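PDB 2Z69: DNR protein from Pseudomonas aeruginosa, which probably acts as a DNA-binding transcription factor for dissimilative nitrate respiration, the nitric oxide sensor domain being the part in this chain. Local coordinates for residues Q12-H17 with F56-S61. Residues are numbered along the deposited sequence; the frame is centred on the assembly and turned at random.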
loop_
_atom_site.group_PDB
_atom_site.type_symbol
_atom_site.label_atom_id
_atom_site.label_comp_id
_atom_site.label_asym_id
_atom_site.label_seq_id
_atom_site.Cartn_x
_atom_site.Cartn_y
_atom_site.Cartn_z
ATOM N N GLN B 12 -12.315 21.461 -11.354
ATOM C CA GLN B 12 -12.887 22.018 -10.123
ATOM C C GLN B 12 -13.570 21.016 -9.176
ATOM O O GLN B 12 -13.288 21.024 -7.973
ATOM C CB GLN B 12 -13.849 23.155 -10.468
ATOM C CG GLN B 12 -14.296 23.989 -9.274
ATOM C CD GLN B 12 -14.718 25.387 -9.676
ATOM O OE1 GLN B 12 -14.043 26.049 -10.471
ATOM N NE2 GLN B 12 -15.833 25.854 -9.120
ATOM N N LEU B 13 -14.457 20.165 -9.699
ATOM C CA LEU B 13 -15.166 19.186 -8.845
ATOM C C LEU B 13 -14.281 17.987 -8.468
ATOM O O LEU B 13 -14.350 17.474 -7.355
ATOM C CB LEU B 13 -16.539 18.779 -9.432
ATOM C CG LEU B 13 -16.803 17.577 -10.352
ATOM C CD1 LEU B 13 -18.298 17.301 -10.461
ATOM C CD2 LEU B 13 -16.207 17.762 -11.732
ATOM N N LEU B 14 -13.410 17.583 -9.383
ATOM C CA LEU B 14 -12.474 16.494 -9.130
ATOM C C LEU B 14 -11.387 16.813 -8.131
ATOM O O LEU B 14 -10.907 15.905 -7.435
ATOM C CB LEU B 14 -11.821 16.044 -10.428
ATOM C CG LEU B 14 -12.800 15.325 -11.336
ATOM C CD1 LEU B 14 -12.083 14.897 -12.602
ATOM C CD2 LEU B 14 -13.319 14.112 -10.597
ATOM N N GLN B 15 -10.968 18.083 -8.079
ATOM C CA GLN B 15 -9.832 18.465 -7.255
ATOM C C GLN B 15 -10.176 18.358 -5.764
ATOM O O GLN B 15 -9.288 18.228 -4.923
ATOM C CB GLN B 15 -9.320 19.870 -7.638
ATOM C CG GLN B 15 -7.924 20.186 -7.130
ATOM C CD GLN B 15 -6.800 19.484 -7.905
ATOM O OE1 GLN B 15 -6.345 19.972 -8.947
ATOM N NE2 GLN B 15 -6.317 18.361 -7.370
ATOM N N SER B 16 -11.465 18.382 -5.439
ATOM C CA SER B 16 -11.904 18.278 -4.036
ATOM C C SER B 16 -11.707 16.871 -3.477
ATOM O O SER B 16 -11.439 16.687 -2.288
ATOM C CB SER B 16 -13.371 18.702 -3.882
ATOM O OG SER B 16 -14.188 18.078 -4.854
ATOM N N HIS B 17 -11.833 15.890 -4.350
ATOM C CA HIS B 17 -11.791 14.494 -3.978
ATOM C C HIS B 17 -10.371 13.989 -3.683
ATOM O O HIS B 17 -9.458 14.212 -4.479
ATOM C CB HIS B 17 -12.409 13.668 -5.110
ATOM C CG HIS B 17 -12.649 12.245 -4.739
ATOM N ND1 HIS B 17 -11.634 11.321 -4.653
ATOM C CD2 HIS B 17 -13.783 11.593 -4.401
ATOM C CE1 HIS B 17 -12.130 10.156 -4.279
ATOM N NE2 HIS B 17 -13.436 10.290 -4.130
ATOM N N PHE B 56 -11.213 2.710 -13.087
ATOM C CA PHE B 56 -12.102 3.059 -11.980
ATOM C C PHE B 56 -12.952 4.271 -12.392
ATOM O O PHE B 56 -12.712 4.847 -13.456
ATOM C CB PHE B 56 -11.322 3.340 -10.698
ATOM C CG PHE B 56 -10.470 4.557 -10.761
ATOM C CD1 PHE B 56 -9.252 4.544 -11.463
ATOM C CD2 PHE B 56 -10.838 5.715 -10.074
ATOM C CE1 PHE B 56 -8.442 5.669 -11.512
ATOM C CE2 PHE B 56 -10.037 6.860 -10.122
ATOM C CZ PHE B 56 -8.831 6.834 -10.824
ATOM N N TYR B 57 -13.916 4.633 -11.542
ATOM C CA TYR B 57 -14.996 5.536 -11.899
ATOM C C TYR B 57 -15.165 6.676 -10.887
ATOM O O TYR B 57 -15.002 6.493 -9.690
ATOM C CB TYR B 57 -16.302 4.762 -12.025
ATOM C CG TYR B 57 -16.242 3.806 -13.182
ATOM C CD1 TYR B 57 -15.597 2.568 -13.068
ATOM C CD2 TYR B 57 -16.758 4.180 -14.421
ATOM C CE1 TYR B 57 -15.497 1.708 -14.190
ATOM C CE2 TYR B 57 -16.642 3.357 -15.519
ATOM C CZ TYR B 57 -16.043 2.121 -15.392
ATOM O OH TYR B 57 -15.975 1.321 -16.534
ATOM N N TYR B 58 -15.443 7.868 -11.405
ATOM C CA TYR B 58 -15.982 8.934 -10.581
ATOM C C TYR B 58 -17.453 9.115 -10.957
ATOM O O TYR B 58 -17.791 9.244 -12.146
ATOM C CB TYR B 58 -15.204 10.204 -10.830
ATOM C CG TYR B 58 -15.711 11.402 -10.082
ATOM C CD1 TYR B 58 -16.592 12.281 -10.702
ATOM C CD2 TYR B 58 -15.323 11.648 -8.772
ATOM C CE1 TYR B 58 -17.077 13.389 -10.065
ATOM C CE2 TYR B 58 -15.799 12.798 -8.095
ATOM C CZ TYR B 58 -16.680 13.648 -8.772
ATOM O OH TYR B 58 -17.200 14.744 -8.195
ATOM N N LEU B 59 -18.324 9.121 -9.954
ATOM C CA LEU B 59 -19.767 9.258 -10.193
ATOM C C LEU B 59 -20.156 10.743 -10.186
ATOM O O LEU B 59 -20.233 11.393 -9.135
ATOM C CB LEU B 59 -20.560 8.446 -9.125
ATOM C CG LEU B 59 -22.069 8.259 -9.238
ATOM C CD1 LEU B 59 -22.485 7.763 -10.601
ATOM C CD2 LEU B 59 -22.562 7.322 -8.128
ATOM N N ILE B 60 -20.396 11.289 -11.376
ATOM C CA ILE B 60 -20.743 12.708 -11.482
ATOM C C ILE B 60 -22.145 12.887 -10.892
ATOM O O ILE B 60 -22.335 13.679 -9.988
ATOM C CB ILE B 60 -20.679 13.234 -12.937
ATOM C CG1 ILE B 60 -19.274 13.026 -13.538
ATOM C CG2 ILE B 60 -21.130 14.703 -13.013
ATOM C CD1 ILE B 60 -19.341 12.719 -15.045
ATOM N N SER B 61 -23.106 12.091 -11.370
ATOM C CA SER B 61 -24.499 12.262 -10.944
ATOM C C SER B 61 -25.093 10.884 -10.900
ATOM O O SER B 61 -24.707 10.005 -11.691
ATOM C CB SER B 61 -25.271 13.144 -11.941
ATOM O OG SER B 61 -25.383 12.500 -13.216
#
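Tyr-58 meets Leu-13, Leu-14 and His-17 where an N-terminal helix packs on the antiparallel beta barrel of a cyclic nucleotide-binding domain, and the contact illustrates how one aromatic side chain can join a helix to a sheet. Strand 55-59 runs between strands 109-115 and 86-87, and Tyr-58 projects from it toward helix 6-14 and the residues that follow it. Its CG lies anti to the backbone N (chi1 177°), which extends the ring away from the strand. Tyr-58 CB only approaches the helix, 4.3 Å from Leu-14 CD2. Tyr-58 CG is already 3.7 Å from Leu-14 CD2, and this methyl stays almost equally close to all six ring carbons. The reason is its placement: Leu-14 CD2 sits 3.5 Å from the centroid of the Tyr-58 ring and just 5° off the ring normal, a nearly ideal CH-pi contact over one face. Farther out, contacts come at the ring edge. Leu-13 CD1 comes to Tyr-58 CE1 near the ring plane, at 4.1 Å, while His-17 CD2 lies more loosely at the edge beside Tyr-58 CE2. At the tip, Tyr-58 OH rests 3.6 Å from both Leu-13 CG and Leu-13 CD1, a van der Waals contact with the fork of the leucine. No hydrogen bond spans the two segments, so their association rests on shape and apolar packing. Neighbouring elements complete the setting: Leu-14 also packs on Leu-32 of helix 25-33, and Tyr-58 touches Thr-86 and Phe-114 from the flanking strands. His-17 ND1 is hydrogen-bonded to Leu-19 N. Within 12-17, Ser-16 OG reaches back to Leu-13 O in a 2.6 Å hydrogen bond, the donor tilted 31° from the carbonyl plane.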